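Local coordinates for oligopeptide-binding protein oppA (Lactococcus lactis, PDB 3DRF) that binds oligopeptides in a voluminous cavity, as the receptor of the OppABCDF ABC transporter that takes up peptides for growth in milk, at residues A[45-50]-A[57-62]; A[128-133]-A[203-208]; A[265-270]-A[287-292]; A[271-276]-A[547-552]; A[410-415]-A[441-446]. All coordinates share one frame; numbering follows the deposited sequence.

Overall arrangement
Contacts 1 and 2 are neighbours in space, centres about 18 Å apart, touching through Leu50 CD1 and Leu208 CD2 at 3.7 Å; contact 1 closes before contact 2 opens, and both precede the other three. Contacts 3 and 4 have centres about 9 Å apart; their segments alternate along the chain, helix 263-268 is followed by strand 274-276, and one water belongs to both. Contact 5 falls between the segments of contact 4, which are 271 residues apart at their closest ends, yet their centres are about 38 Å apart. Strands 407-414 and 536-549 share a mixed sheet; because strand 274-276, from the sheet of strand 34-40, meets strand 536-549, contact 4 joins the two sheets in this closed, peptide-bound form.

Contact 1 of 5, residues A[45-50]-A[57-62]; sequences MKAQWL and ATFATM
Ala47 and Phe59 bring the two backbones to a CA-CA distance of 6.2 Å, where the irregular segment 45-50 passes alongside helix 57-62. The Phe59 ring bridges the gap: with CG anti to the backbone N (chi1 -167°), it extends from the helix and reaches against the loop backbone. One face lies against main chain. Ala47 CA stands 3.7 Å from the centroid of the Phe59 ring, only 16° off the normal, a CH-pi contact, and Gln48 N sits over the same face. The leading edge of Phe59 meets Trp49 in a T-shaped stack, planes at 86°, with Phe59 CZ 3.5 Å from Trp49 CE2 and above the middle of the indole. At another edge comes Met45, whose SD lies 5.1 Å from the centroid of the Phe59 ring in its plane, a Met-aromatic contact; Met45 SD also touches Met62 CE at 3.6 Å. Replacing Phe59 by an alanine is likely to open a gap between loop and helix and leave the Trp49 face without its edge-on partner. The indole keeps a polar tie outside, from Trp49 NE1 to Thr215 O, while Ile235 of strand 234-239 packs on both rings. A buried interface of apolar and aromatic side chains, with loop backbone against the ring, thus packs the loop on a helix whose Ala57 backbone hydrogen-bonds to the bound peptide.

Contact 2 of 5, residues A[128-133]-A[203-208]; sequences NPAYGS and VAPKDL
Pro205 CB stands over one face of the Tyr131 ring, 3.7 Å from its centroid and 23° off the normal, which makes a proline-tyrosine CH-pi contact. It lies toward the rim on the CD2-CE2 side, with Tyr131 CE2 3.5 Å from Pro205 CB. Leu208 adds a methyl, its CD2 approaching Tyr131 CD2 to 3.6 Å, and Ala130 CB meets Pro205 CB at the same separation. With chi1 at -58°, Tyr131 CG lies beside the backbone N, which brings the ring face to Pro205. Between the backbones the polar link is a water, which donates to Tyr131 O and to Pro205 O, each 2.8 Å from the water oxygen. Lys206 CA also makes a CA-H...O contact with Ala130 O.

Further out, an Asx turn at Asn128 begins the 3-10 segment 129-131: Asn128 OD1 accepts from Ala130 N at 3.1 Å, the donor well above the amide plane. On the other segment Lys206 NZ bridges to Asp207 OD1. Beyond these, Leu53 packs on Tyr131 and Leu50 on Leu208, which ties this surface loop pair to the 45-50 loop. Direct adhesion is thus apolar and CH-pi, whereas two carbonyls that lack N-H partners across the contact are matched by a shared water.

Contact 3 of 5, residues A[265-270]-A[287-292]; sequences AALSSS and KNLKGY
Leu267 and Tyr292 meet where helix 263-268 ends in a Schellman motif, Ser270 taking the positive phi of 62° that closes it. The polar part is one direct bond: Tyr292 OH donates to Leu267 O at 2.7 Å, in the carbonyl plane and on a lone pair. That carbonyl also accepts Ser270 N, so two donors grip it, one from the helix's own last turn and one from the first residue of strand 292-307.

The apolar part is built on Leu267. Its CB meets Leu289 CD1 at 3.6 Å, the two leucine side chains crossing at about a right angle, and its CD2 touches Tyr292 CE1 at the same separation. Leu289 CD2 reaches on to Ser268 OG. The CB-CG bond of Tyr292 turns away from its own carbonyl (chi1 -71°), which carries the ring across to the helix end. Pro547 packs on both Leu267 and Tyr292, placing the contact against strand 536-549.

A phenylalanine at Tyr292 would keep the ring, but Leu267 O would probably be left with only its helical donor and the adjoining water would lose an acceptor. That water donates to Tyr292 OH, 2.7 Å from its oxygen, and makes a weak bond of 3.4 Å to Ser270 OG.

Contact 4 of 5, residues A[271-276]-A[547-552]; sequences KYDIIN and PVNKRV
Asp273 OD2 is gripped by two donors, Arg551 NH2 at 3.0 Å and Lys36 N; the second probably steadies the negative charge and ties the pair to strand 34-40. The other carboxylate oxygen completes a side-on, two-nitrogen salt bridge, Arg551 NE donating to Asp273 OD1 at 2.8 Å and 173°. Both acceptors lie near the guanidinium plane, but the carboxylate is turned 41° from it, so OD1 is met from above its own plane while OD2 is met by the arginine on the syn side. The arginine side chain is extended from CG to NE, having left the backbone with CG between N and the carbonyl carbon (chi1 82°).

The main chain of the same aspartate is held too: Asn549 N donates to Asp273 O at 2.8 Å. Next to it Ile274 and Val548 form a single bridge between strands running nearly antiparallel, with CA atoms 4.8 Å apart and Ile274 CG1 4.2 Å from Val548 CG1. Val552 CG2 packs on Asp273 CB at 3.8 Å. Pro547 O receives only a CA-H...O contact from Ile274 and, like Ile275 N, has no polar partner despite burial.

Asn549 begins the type I turn that carries Arg551, and its OD1 accepts Arg551 N in an Asx turn; its ND2 donates to a water that in turn donates to Tyr272 O. Together these features describe a short antiparallel strand pairing, strand 274-276 against the end of strand 536-549, locked beside a type I beta turn by a bidentate Asp-Arg salt bridge.

Contact 5 of 5, residues A[410-415]-A[441-446]; sequences SLVYAA and SLYNGK
Leu442 can be traced outward from the strand, its CB leaving on the same side of the sheet as Tyr413, the two side chains running side by side. Chi1 at -66° places CG, and chi2 at 179° then turns the CD2 branch back to the neighbouring strand. There Leu442 CD2 touches Ala415 CB at 3.8 Å and Tyr413 CD2 at 4.1 Å, obliquely to the tyrosine ring. Ala415 CB itself sits over the centre of one face of that ring. Ile430 and Gln427 of helix 422-435 pack on Leu442, as expected of a beta-alpha-beta crossover: strands 407-414 and 439-442 run parallel, joined by that helix, with Tyr413, Leu442 and Ala415 facing it.

The backbone ladder supports this register. Tyr413 N donates to Ser441 O at 2.8 Å and 175°, Ser441 N to Leu411 O at 3.1 Å, and Tyr443 N to Tyr413 O with the donor well above the carbonyl plane. The other side of the sheet carries Val412, whose CG1 lies 4.0 Å from Tyr443 CD1. Tyr443 OH hydrogen-bonds with Asp465 OD2 and Tyr413 OH with Asp470 OD2. A water donates to Leu411 O, 3.0 Å from its oxygen.

Contact 1 of 5, residues A[45-50]-A[57-62]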
# COMPACT_ATOMS: atom_id res chain seq x y z
N MET A 45 -14.19 5.13 -7.42
CA MET A 45 -13.25 5.90 -6.63
C MET A 45 -13.79 6.11 -5.20
O MET A 45 -14.93 6.33 -5.01
CB MET A 45 -13.13 7.26 -7.36
CG MET A 45 -12.18 8.18 -6.69
SD MET A 45 -12.15 9.82 -7.45
CE MET A 45 -13.76 10.54 -6.91
N LYS A 46 -12.92 6.03 -4.23
CA LYS A 46 -13.25 6.32 -2.82
C LYS A 46 -12.47 7.56 -2.45
O LYS A 46 -11.35 7.51 -2.01
CB LYS A 46 -12.87 5.15 -1.92
CG LYS A 46 -13.73 3.96 -2.12
CD LYS A 46 -13.28 2.86 -1.20
CE LYS A 46 -13.19 3.28 0.32
NZ LYS A 46 -14.46 3.63 0.83
N ALA A 47 -13.08 8.71 -2.67
CA ALA A 47 -12.44 10.00 -2.31
C ALA A 47 -12.24 10.09 -0.79
O ALA A 47 -13.14 10.00 -0.08
CB ALA A 47 -13.25 11.20 -2.77
N GLN A 48 -10.99 10.22 -0.41
CA GLN A 48 -10.61 10.44 1.03
C GLN A 48 -9.30 11.20 1.02
O GLN A 48 -8.27 10.68 0.68
CB GLN A 48 -10.47 9.11 1.78
CG GLN A 48 -10.06 9.31 3.28
CD GLN A 48 -10.83 10.48 3.93
OE1 GLN A 48 -10.28 11.47 4.24
NE2 GLN A 48 -12.11 10.28 4.15
N TRP A 49 -9.37 12.48 1.38
CA TRP A 49 -8.21 13.36 1.23
C TRP A 49 -7.24 13.32 2.40
O TRP A 49 -6.16 13.82 2.33
CB TRP A 49 -8.72 14.82 0.97
CG TRP A 49 -9.43 14.92 -0.42
CD1 TRP A 49 -10.73 14.70 -0.67
CD2 TRP A 49 -8.80 15.18 -1.68
NE1 TRP A 49 -10.96 14.85 -2.02
CE2 TRP A 49 -9.79 15.15 -2.66
CE3 TRP A 49 -7.47 15.47 -2.07
CZ2 TRP A 49 -9.53 15.41 -4.02
CZ3 TRP A 49 -7.21 15.69 -3.43
CH2 TRP A 49 -8.25 15.65 -4.39
N LEU A 50 -7.66 12.65 3.47
CA LEU A 50 -6.78 12.44 4.66
C LEU A 50 -6.08 11.10 4.54
O LEU A 50 -6.68 10.08 4.47
CB LEU A 50 -7.60 12.46 5.97
CG LEU A 50 -8.40 13.75 6.29
CD1 LEU A 50 -9.03 13.62 7.68
CD2 LEU A 50 -7.49 15.04 6.22
N ALA A 57 -4.52 2.58 -3.21
CA ALA A 57 -3.58 3.21 -4.11
C ALA A 57 -4.31 4.03 -5.19
O ALA A 57 -3.77 4.94 -5.71
CB ALA A 57 -2.70 2.12 -4.73
N THR A 58 -5.52 3.63 -5.52
CA THR A 58 -6.31 4.31 -6.57
C THR A 58 -6.50 5.80 -6.21
O THR A 58 -6.09 6.67 -6.92
CB THR A 58 -7.65 3.61 -6.73
OG1 THR A 58 -7.41 2.30 -7.21
CG2 THR A 58 -8.53 4.32 -7.77
N PHE A 59 -7.08 6.06 -5.06
CA PHE A 59 -7.31 7.46 -4.69
C PHE A 59 -5.99 8.18 -4.31
O PHE A 59 -5.80 9.34 -4.61
CB PHE A 59 -8.37 7.65 -3.58
CG PHE A 59 -8.75 9.08 -3.50
CD1 PHE A 59 -9.46 9.65 -4.50
CD2 PHE A 59 -8.15 9.88 -2.53
CE1 PHE A 59 -9.71 11.05 -4.46
CE2 PHE A 59 -8.41 11.22 -2.52
CZ PHE A 59 -9.14 11.78 -3.42
N ALA A 60 -5.07 7.48 -3.66
CA ALA A 60 -3.78 8.08 -3.37
C ALA A 60 -3.14 8.63 -4.66
O ALA A 60 -2.67 9.68 -4.69
CB ALA A 60 -2.84 7.06 -2.70
N THR A 61 -3.24 7.86 -5.73
CA THR A 61 -2.70 8.29 -7.02
C THR A 61 -3.51 9.47 -7.62
O THR A 61 -2.95 10.43 -8.01
CB THR A 61 -2.65 7.14 -8.01
OG1 THR A 61 -1.77 6.13 -7.49
CG2 THR A 61 -2.07 7.62 -9.33
N MET A 62 -4.82 9.36 -7.62
CA MET A 62 -5.70 10.46 -8.12
C MET A 62 -5.59 11.78 -7.37
O MET A 62 -5.86 12.79 -7.93
CB MET A 62 -7.16 9.98 -8.15
CG MET A 62 -7.39 8.78 -9.09
SD MET A 62 -9.14 8.26 -9.16
CE MET A 62 -9.84 9.53 -10.24

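Contact 2 of 5, residues A[128-133]-A[203-208]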
# COMPACT_ATOMS: atom_id res chain seq x y z
N ASN A 128 -6.17 7.95 17.40
CA ASN A 128 -7.43 7.96 18.14
C ASN A 128 -8.39 7.04 17.40
O ASN A 128 -8.75 7.33 16.30
CB ASN A 128 -7.98 9.39 18.21
CG ASN A 128 -9.27 9.47 18.98
OD1 ASN A 128 -9.99 8.53 19.18
ND2 ASN A 128 -9.52 10.68 19.43
N PRO A 129 -8.82 5.93 18.04
CA PRO A 129 -9.63 4.94 17.28
C PRO A 129 -11.00 5.43 16.80
O PRO A 129 -11.60 4.87 15.95
CB PRO A 129 -9.85 3.78 18.30
CG PRO A 129 -8.72 3.92 19.26
CD PRO A 129 -8.55 5.42 19.42
N ALA A 130 -11.47 6.54 17.36
CA ALA A 130 -12.80 7.08 16.99
C ALA A 130 -12.91 7.49 15.51
O ALA A 130 -13.96 7.50 14.99
CB ALA A 130 -13.22 8.24 17.95
N TYR A 131 -11.79 7.84 14.86
CA TYR A 131 -11.78 8.20 13.42
C TYR A 131 -11.87 6.99 12.47
O TYR A 131 -12.11 7.14 11.34
CB TYR A 131 -10.54 9.07 13.04
CG TYR A 131 -10.40 10.38 13.83
CD1 TYR A 131 -9.50 10.46 14.89
CD2 TYR A 131 -11.18 11.49 13.53
CE1 TYR A 131 -9.36 11.62 15.63
CE2 TYR A 131 -11.04 12.70 14.25
CZ TYR A 131 -10.14 12.76 15.31
OH TYR A 131 -9.97 13.87 16.06
N GLY A 132 -11.63 5.77 12.99
CA GLY A 132 -11.79 4.55 12.18
C GLY A 132 -10.58 4.19 11.31
O GLY A 132 -10.71 3.41 10.44
N SER A 133 -9.41 4.75 11.58
CA SER A 133 -8.23 4.43 10.76
C SER A 133 -7.84 2.96 10.88
O SER A 133 -7.98 2.40 11.90
CB SER A 133 -7.02 5.27 11.20
OG SER A 133 -5.91 4.97 10.37
N VAL A 203 -16.11 18.53 13.24
CA VAL A 203 -16.69 17.31 12.68
C VAL A 203 -16.38 16.19 13.67
O VAL A 203 -15.28 15.96 14.06
CB VAL A 203 -16.03 16.98 11.30
CG1 VAL A 203 -16.61 15.66 10.77
CG2 VAL A 203 -16.27 18.15 10.28
N ALA A 204 -17.41 15.47 14.10
CA ALA A 204 -17.18 14.40 15.04
C ALA A 204 -16.26 13.31 14.45
O ALA A 204 -16.39 12.94 13.30
CB ALA A 204 -18.53 13.77 15.46
N PRO A 205 -15.39 12.74 15.33
CA PRO A 205 -14.43 11.76 14.78
C PRO A 205 -15.10 10.61 14.00
O PRO A 205 -14.66 10.34 12.91
CB PRO A 205 -13.70 11.28 16.02
CG PRO A 205 -13.78 12.48 16.93
CD PRO A 205 -14.56 13.53 16.09
N LYS A 206 -16.16 10.07 14.53
CA LYS A 206 -16.85 8.95 13.87
C LYS A 206 -17.44 9.29 12.49
O LYS A 206 -17.66 8.45 11.71
CB LYS A 206 -17.97 8.40 14.79
CG LYS A 206 -19.20 9.33 14.84
CD LYS A 206 -20.35 8.78 15.79
CE LYS A 206 -21.63 9.65 15.77
NZ LYS A 206 -22.28 9.54 14.40
N ASP A 207 -17.68 10.59 12.28
CA ASP A 207 -18.29 11.11 11.03
C ASP A 207 -17.21 11.66 10.03
O ASP A 207 -17.51 12.05 8.97
CB ASP A 207 -19.23 12.30 11.37
CG ASP A 207 -20.46 11.93 12.24
OD1 ASP A 207 -20.83 10.81 12.18
OD2 ASP A 207 -20.97 12.85 12.87
N LEU A 208 -15.96 11.68 10.45
CA LEU A 208 -14.96 12.40 9.64
C LEU A 208 -14.69 11.80 8.27
O LEU A 208 -14.63 12.50 7.33
CB LEU A 208 -13.64 12.56 10.43
CG LEU A 208 -12.58 13.44 9.72
CD1 LEU A 208 -13.08 14.89 9.50
CD2 LEU A 208 -11.26 13.44 10.56
O HOH W 1 -14.37 8.69 10.62

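Contact 3 of 5, residues A[265-270]-A[287-292]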
# COMPACT_ATOMS: atom_id res chain seq x y z
N ALA A 265 -9.69 1.40 -25.76
CA ALA A 265 -10.56 2.17 -26.65
C ALA A 265 -10.47 3.66 -26.25
O ALA A 265 -10.53 4.51 -27.08
CB ALA A 265 -12.04 1.67 -26.51
N ALA A 266 -10.35 3.95 -24.96
CA ALA A 266 -10.20 5.35 -24.50
C ALA A 266 -8.92 5.98 -25.00
O ALA A 266 -8.90 7.12 -25.32
CB ALA A 266 -10.27 5.42 -22.94
N LEU A 267 -7.85 5.21 -25.09
CA LEU A 267 -6.64 5.70 -25.70
C LEU A 267 -6.79 5.85 -27.22
O LEU A 267 -6.36 6.82 -27.74
CB LEU A 267 -5.46 4.77 -25.40
CG LEU A 267 -5.09 4.61 -23.90
CD1 LEU A 267 -4.12 3.40 -23.73
CD2 LEU A 267 -4.43 5.91 -23.42
N SER A 268 -7.43 4.90 -27.88
CA SER A 268 -7.61 4.98 -29.32
C SER A 268 -8.45 6.21 -29.72
O SER A 268 -8.25 6.77 -30.74
CB SER A 268 -8.25 3.68 -29.85
OG SER A 268 -7.42 2.58 -29.59
N SER A 269 -9.38 6.60 -28.88
CA SER A 269 -10.27 7.74 -29.19
C SER A 269 -9.75 9.07 -28.58
O SER A 269 -10.39 10.07 -28.67
CB SER A 269 -11.65 7.42 -28.65
OG SER A 269 -11.72 7.53 -27.25
N SER A 270 -8.60 9.03 -27.92
CA SER A 270 -8.02 10.22 -27.24
C SER A 270 -8.89 10.79 -26.14
O SER A 270 -8.85 11.96 -25.86
CB SER A 270 -7.70 11.32 -28.28
OG SER A 270 -6.59 10.98 -29.06
N LYS A 287 1.42 -0.44 -26.60
CA LYS A 287 2.63 -0.15 -27.41
C LYS A 287 2.25 -0.12 -28.91
O LYS A 287 2.94 0.52 -29.63
CB LYS A 287 3.73 -1.20 -27.16
CG LYS A 287 4.41 -1.09 -25.81
CD LYS A 287 5.59 -2.12 -25.69
CE LYS A 287 5.09 -3.51 -25.48
NZ LYS A 287 6.23 -4.50 -25.41
N ASN A 288 1.20 -0.83 -29.31
CA ASN A 288 0.73 -0.91 -30.72
C ASN A 288 0.07 0.43 -31.14
O ASN A 288 -0.10 0.69 -32.31
CB ASN A 288 -0.28 -2.07 -30.93
CG ASN A 288 0.36 -3.47 -30.99
OD1 ASN A 288 1.56 -3.62 -31.01
ND2 ASN A 288 -0.47 -4.49 -30.94
N LEU A 289 -0.33 1.25 -30.19
CA LEU A 289 -1.06 2.49 -30.52
C LEU A 289 -0.20 3.57 -31.09
O LEU A 289 0.86 3.81 -30.68
CB LEU A 289 -1.82 3.03 -29.31
CG LEU A 289 -2.93 2.09 -28.79
CD1 LEU A 289 -3.54 2.69 -27.58
CD2 LEU A 289 -4.01 1.68 -29.82
N LYS A 290 -0.74 4.29 -32.06
CA LYS A 290 -0.09 5.45 -32.57
C LYS A 290 -0.48 6.68 -31.71
O LYS A 290 -1.56 6.78 -31.16
CB LYS A 290 -0.51 5.65 -34.02
CG LYS A 290 -0.06 4.49 -34.97
CD LYS A 290 1.40 4.04 -34.80
CE LYS A 290 1.72 2.80 -35.61
NZ LYS A 290 3.07 2.27 -35.27
N GLY A 291 0.45 7.58 -31.61
CA GLY A 291 0.23 8.84 -30.93
C GLY A 291 0.56 8.91 -29.45
O GLY A 291 0.32 9.91 -28.86
N TYR A 292 1.14 7.84 -28.94
CA TYR A 292 1.53 7.76 -27.50
C TYR A 292 3.01 7.38 -27.32
O TYR A 292 3.53 6.64 -28.10
CB TYR A 292 0.64 6.73 -26.78
CG TYR A 292 -0.82 7.19 -26.60
CD1 TYR A 292 -1.23 7.91 -25.48
CD2 TYR A 292 -1.77 6.93 -27.56
CE1 TYR A 292 -2.51 8.33 -25.34
CE2 TYR A 292 -3.01 7.35 -27.44
CZ TYR A 292 -3.40 8.05 -26.35
OH TYR A 292 -4.71 8.39 -26.26
O HOH W 2 -5.01 11.11 -26.00

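Contact 4 of 5, residues A[271-276]-A[547-552]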
# COMPACT_ATOMS: atom_id res chain seq x y z
N LYS A 271 -9.67 9.95 -25.50
CA LYS A 271 -10.47 10.35 -24.36
C LYS A 271 -9.59 10.82 -23.17
O LYS A 271 -9.99 11.70 -22.45
CB LYS A 271 -11.37 9.21 -23.93
CG LYS A 271 -12.40 9.50 -22.80
CD LYS A 271 -13.38 8.36 -22.66
CE LYS A 271 -14.20 8.43 -21.39
NZ LYS A 271 -15.12 9.46 -21.49
N TYR A 272 -8.42 10.21 -23.02
CA TYR A 272 -7.44 10.58 -21.98
C TYR A 272 -6.08 10.85 -22.57
O TYR A 272 -5.68 10.14 -23.46
CB TYR A 272 -7.36 9.48 -20.90
CG TYR A 272 -8.72 9.24 -20.26
CD1 TYR A 272 -9.33 10.23 -19.48
CD2 TYR A 272 -9.40 8.04 -20.41
CE1 TYR A 272 -10.52 10.02 -18.91
CE2 TYR A 272 -10.63 7.86 -19.83
CZ TYR A 272 -11.18 8.85 -19.08
OH TYR A 272 -12.40 8.70 -18.49
N ASP A 273 -5.38 11.83 -22.06
CA ASP A 273 -3.99 12.08 -22.39
C ASP A 273 -3.05 11.09 -21.72
O ASP A 273 -2.04 10.76 -22.26
CB ASP A 273 -3.57 13.50 -21.99
CG ASP A 273 -4.36 14.57 -22.70
OD1 ASP A 273 -4.28 14.56 -23.94
OD2 ASP A 273 -5.00 15.39 -22.09
N ILE A 274 -3.40 10.67 -20.52
CA ILE A 274 -2.56 9.77 -19.69
C ILE A 274 -3.51 8.81 -19.01
O ILE A 274 -4.52 9.23 -18.54
CB ILE A 274 -1.84 10.61 -18.62
CG1 ILE A 274 -0.90 11.68 -19.25
CG2 ILE A 274 -1.08 9.70 -17.64
CD1 ILE A 274 -0.28 12.60 -18.27
N ILE A 275 -3.16 7.52 -18.94
CA ILE A 275 -3.81 6.56 -18.04
C ILE A 275 -2.79 5.84 -17.16
O ILE A 275 -1.86 5.28 -17.64
CB ILE A 275 -4.67 5.49 -18.81
CG1 ILE A 275 -5.67 6.16 -19.80
CG2 ILE A 275 -5.37 4.60 -17.78
CD1 ILE A 275 -6.50 5.19 -20.58
N ASN A 276 -2.99 5.95 -15.86
CA ASN A 276 -2.15 5.29 -14.85
C ASN A 276 -2.81 4.02 -14.34
O ASN A 276 -4.00 3.90 -14.37
CB ASN A 276 -1.88 6.29 -13.69
CG ASN A 276 -0.95 7.41 -14.14
OD1 ASN A 276 0.11 7.14 -14.65
ND2 ASN A 276 -1.38 8.64 -13.97
N PRO A 547 1.03 5.08 -20.63
CA PRO A 547 1.01 5.78 -21.92
C PRO A 547 0.68 7.29 -21.76
O PRO A 547 -0.11 7.69 -20.96
CB PRO A 547 -0.13 5.06 -22.68
CG PRO A 547 -1.09 4.65 -21.62
CD PRO A 547 -0.22 4.33 -20.39
N VAL A 548 1.36 8.09 -22.56
CA VAL A 548 1.27 9.53 -22.54
C VAL A 548 1.09 10.05 -23.97
O VAL A 548 1.91 9.80 -24.80
CB VAL A 548 2.54 10.17 -21.92
CG1 VAL A 548 2.39 11.68 -21.89
CG2 VAL A 548 2.79 9.59 -20.49
N ASN A 549 0.01 10.77 -24.23
CA ASN A 549 -0.25 11.36 -25.57
C ASN A 549 0.93 12.24 -25.93
O ASN A 549 1.45 12.94 -25.14
CB ASN A 549 -1.56 12.16 -25.54
CG ASN A 549 -1.95 12.74 -26.88
OD1 ASN A 549 -1.29 13.58 -27.41
ND2 ASN A 549 -3.06 12.29 -27.37
N LYS A 550 1.34 12.18 -27.19
CA LYS A 550 2.47 12.99 -27.66
C LYS A 550 2.32 14.52 -27.55
O LYS A 550 3.26 15.18 -27.57
CB LYS A 550 2.95 12.55 -29.07
CG LYS A 550 3.51 11.16 -29.04
CD LYS A 550 4.11 10.76 -30.37
CE LYS A 550 4.35 9.30 -30.46
NZ LYS A 550 4.74 8.85 -31.88
N ARG A 551 1.11 14.99 -27.35
CA ARG A 551 0.89 16.41 -27.16
C ARG A 551 1.38 16.89 -25.76
O ARG A 551 1.63 18.04 -25.56
CB ARG A 551 -0.57 16.79 -27.39
CG ARG A 551 -1.47 16.54 -26.15
CD ARG A 551 -2.86 17.03 -26.40
NE ARG A 551 -3.70 17.04 -25.20
CZ ARG A 551 -4.30 18.11 -24.70
NH1 ARG A 551 -4.12 19.30 -25.22
NH2 ARG A 551 -5.03 17.99 -23.62
N VAL A 552 1.54 15.94 -24.82
CA VAL A 552 1.93 16.26 -23.45
C VAL A 552 3.44 16.39 -23.28
O VAL A 552 4.16 15.52 -23.69
CB VAL A 552 1.42 15.16 -22.44
CG1 VAL A 552 1.75 15.59 -21.01
CG2 VAL A 552 -0.08 14.93 -22.59
O HOH W 2 -5.01 11.11 -26.00

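Contact 5 of 5, residues A[410-415]-A[441-446]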
# COMPACT_ATOMS: atom_id res chain seq x y z
N SER A 410 -10.57 -28.84 2.28
CA SER A 410 -11.37 -27.93 1.45
C SER A 410 -11.19 -26.52 1.99
O SER A 410 -11.17 -26.32 3.20
CB SER A 410 -12.84 -28.32 1.48
OG SER A 410 -13.01 -29.68 1.08
N LEU A 411 -11.00 -25.57 1.08
CA LEU A 411 -10.72 -24.16 1.44
C LEU A 411 -11.47 -23.21 0.51
O LEU A 411 -11.72 -23.49 -0.62
CB LEU A 411 -9.20 -23.86 1.36
CG LEU A 411 -8.34 -24.81 2.23
CD1 LEU A 411 -6.84 -24.66 1.89
CD2 LEU A 411 -8.53 -24.52 3.68
N VAL A 412 -11.73 -22.04 1.06
CA VAL A 412 -12.36 -20.95 0.32
C VAL A 412 -11.32 -19.93 -0.12
O VAL A 412 -10.61 -19.40 0.68
CB VAL A 412 -13.44 -20.25 1.21
CG1 VAL A 412 -13.95 -18.99 0.51
CG2 VAL A 412 -14.60 -21.22 1.58
N TYR A 413 -11.34 -19.64 -1.40
CA TYR A 413 -10.40 -18.69 -2.03
C TYR A 413 -11.15 -17.42 -2.40
O TYR A 413 -11.94 -17.40 -3.32
CB TYR A 413 -9.87 -19.32 -3.29
CG TYR A 413 -8.86 -18.53 -4.18
CD1 TYR A 413 -8.08 -17.46 -3.70
CD2 TYR A 413 -8.66 -18.90 -5.52
CE1 TYR A 413 -7.18 -16.81 -4.53
CE2 TYR A 413 -7.78 -18.29 -6.31
CZ TYR A 413 -7.04 -17.23 -5.81
OH TYR A 413 -6.13 -16.58 -6.59
N ALA A 414 -10.88 -16.36 -1.65
CA ALA A 414 -11.45 -15.03 -1.93
C ALA A 414 -10.63 -14.30 -3.05
O ALA A 414 -9.92 -13.36 -2.81
CB ALA A 414 -11.50 -14.16 -0.64
N ALA A 415 -10.69 -14.82 -4.26
CA ALA A 415 -10.04 -14.23 -5.40
C ALA A 415 -10.79 -12.94 -5.77
O ALA A 415 -11.98 -12.80 -5.60
CB ALA A 415 -10.02 -15.22 -6.58
N SER A 441 -12.60 -23.49 -3.57
CA SER A 441 -13.73 -22.88 -4.25
C SER A 441 -13.77 -21.38 -3.99
O SER A 441 -13.37 -20.91 -2.92
CB SER A 441 -15.04 -23.54 -3.84
OG SER A 441 -15.29 -23.38 -2.47
N LEU A 442 -14.25 -20.63 -4.99
CA LEU A 442 -14.33 -19.17 -4.91
C LEU A 442 -15.30 -18.74 -3.82
O LEU A 442 -16.36 -19.34 -3.63
CB LEU A 442 -14.76 -18.58 -6.26
CG LEU A 442 -13.77 -18.75 -7.41
CD1 LEU A 442 -14.33 -18.14 -8.69
CD2 LEU A 442 -12.43 -18.13 -7.06
N TYR A 443 -15.00 -17.63 -3.17
CA TYR A 443 -15.91 -17.01 -2.20
C TYR A 443 -17.22 -16.60 -2.90
O TYR A 443 -17.23 -15.86 -3.82
CB TYR A 443 -15.24 -15.76 -1.60
CG TYR A 443 -16.01 -15.13 -0.45
CD1 TYR A 443 -15.60 -15.37 0.86
CD2 TYR A 443 -17.11 -14.32 -0.67
CE1 TYR A 443 -16.27 -14.83 1.93
CE2 TYR A 443 -17.78 -13.77 0.39
CZ TYR A 443 -17.36 -14.02 1.67
OH TYR A 443 -18.08 -13.47 2.70
N ASN A 444 -18.29 -17.22 -2.43
CA ASN A 444 -19.64 -17.02 -3.01
C ASN A 444 -19.71 -17.35 -4.50
O ASN A 444 -20.55 -16.85 -5.21
CB ASN A 444 -20.21 -15.63 -2.69
CG ASN A 444 -20.60 -15.50 -1.20
OD1 ASN A 444 -20.55 -16.42 -0.45
ND2 ASN A 444 -21.03 -14.33 -0.82
N GLY A 445 -18.81 -18.21 -4.96
CA GLY A 445 -18.82 -18.71 -6.33
C GLY A 445 -18.45 -17.69 -7.39
O GLY A 445 -18.73 -17.88 -8.52
N LYS A 446 -17.81 -16.59 -6.98
CA LYS A 446 -17.44 -15.54 -7.92
C LYS A 446 -16.22 -14.77 -7.42
O LYS A 446 -15.81 -14.91 -6.33
CB LYS A 446 -18.61 -14.55 -8.02
CG LYS A 446 -18.97 -13.92 -6.73
CD LYS A 446 -20.09 -12.92 -7.04
CE LYS A 446 -20.10 -11.88 -6.08
NZ LYS A 446 -18.99 -10.97 -6.04
O HOH W 3 -13.72 -25.69 -1.18
O HOH W 4 -13.79 -14.69 -4.49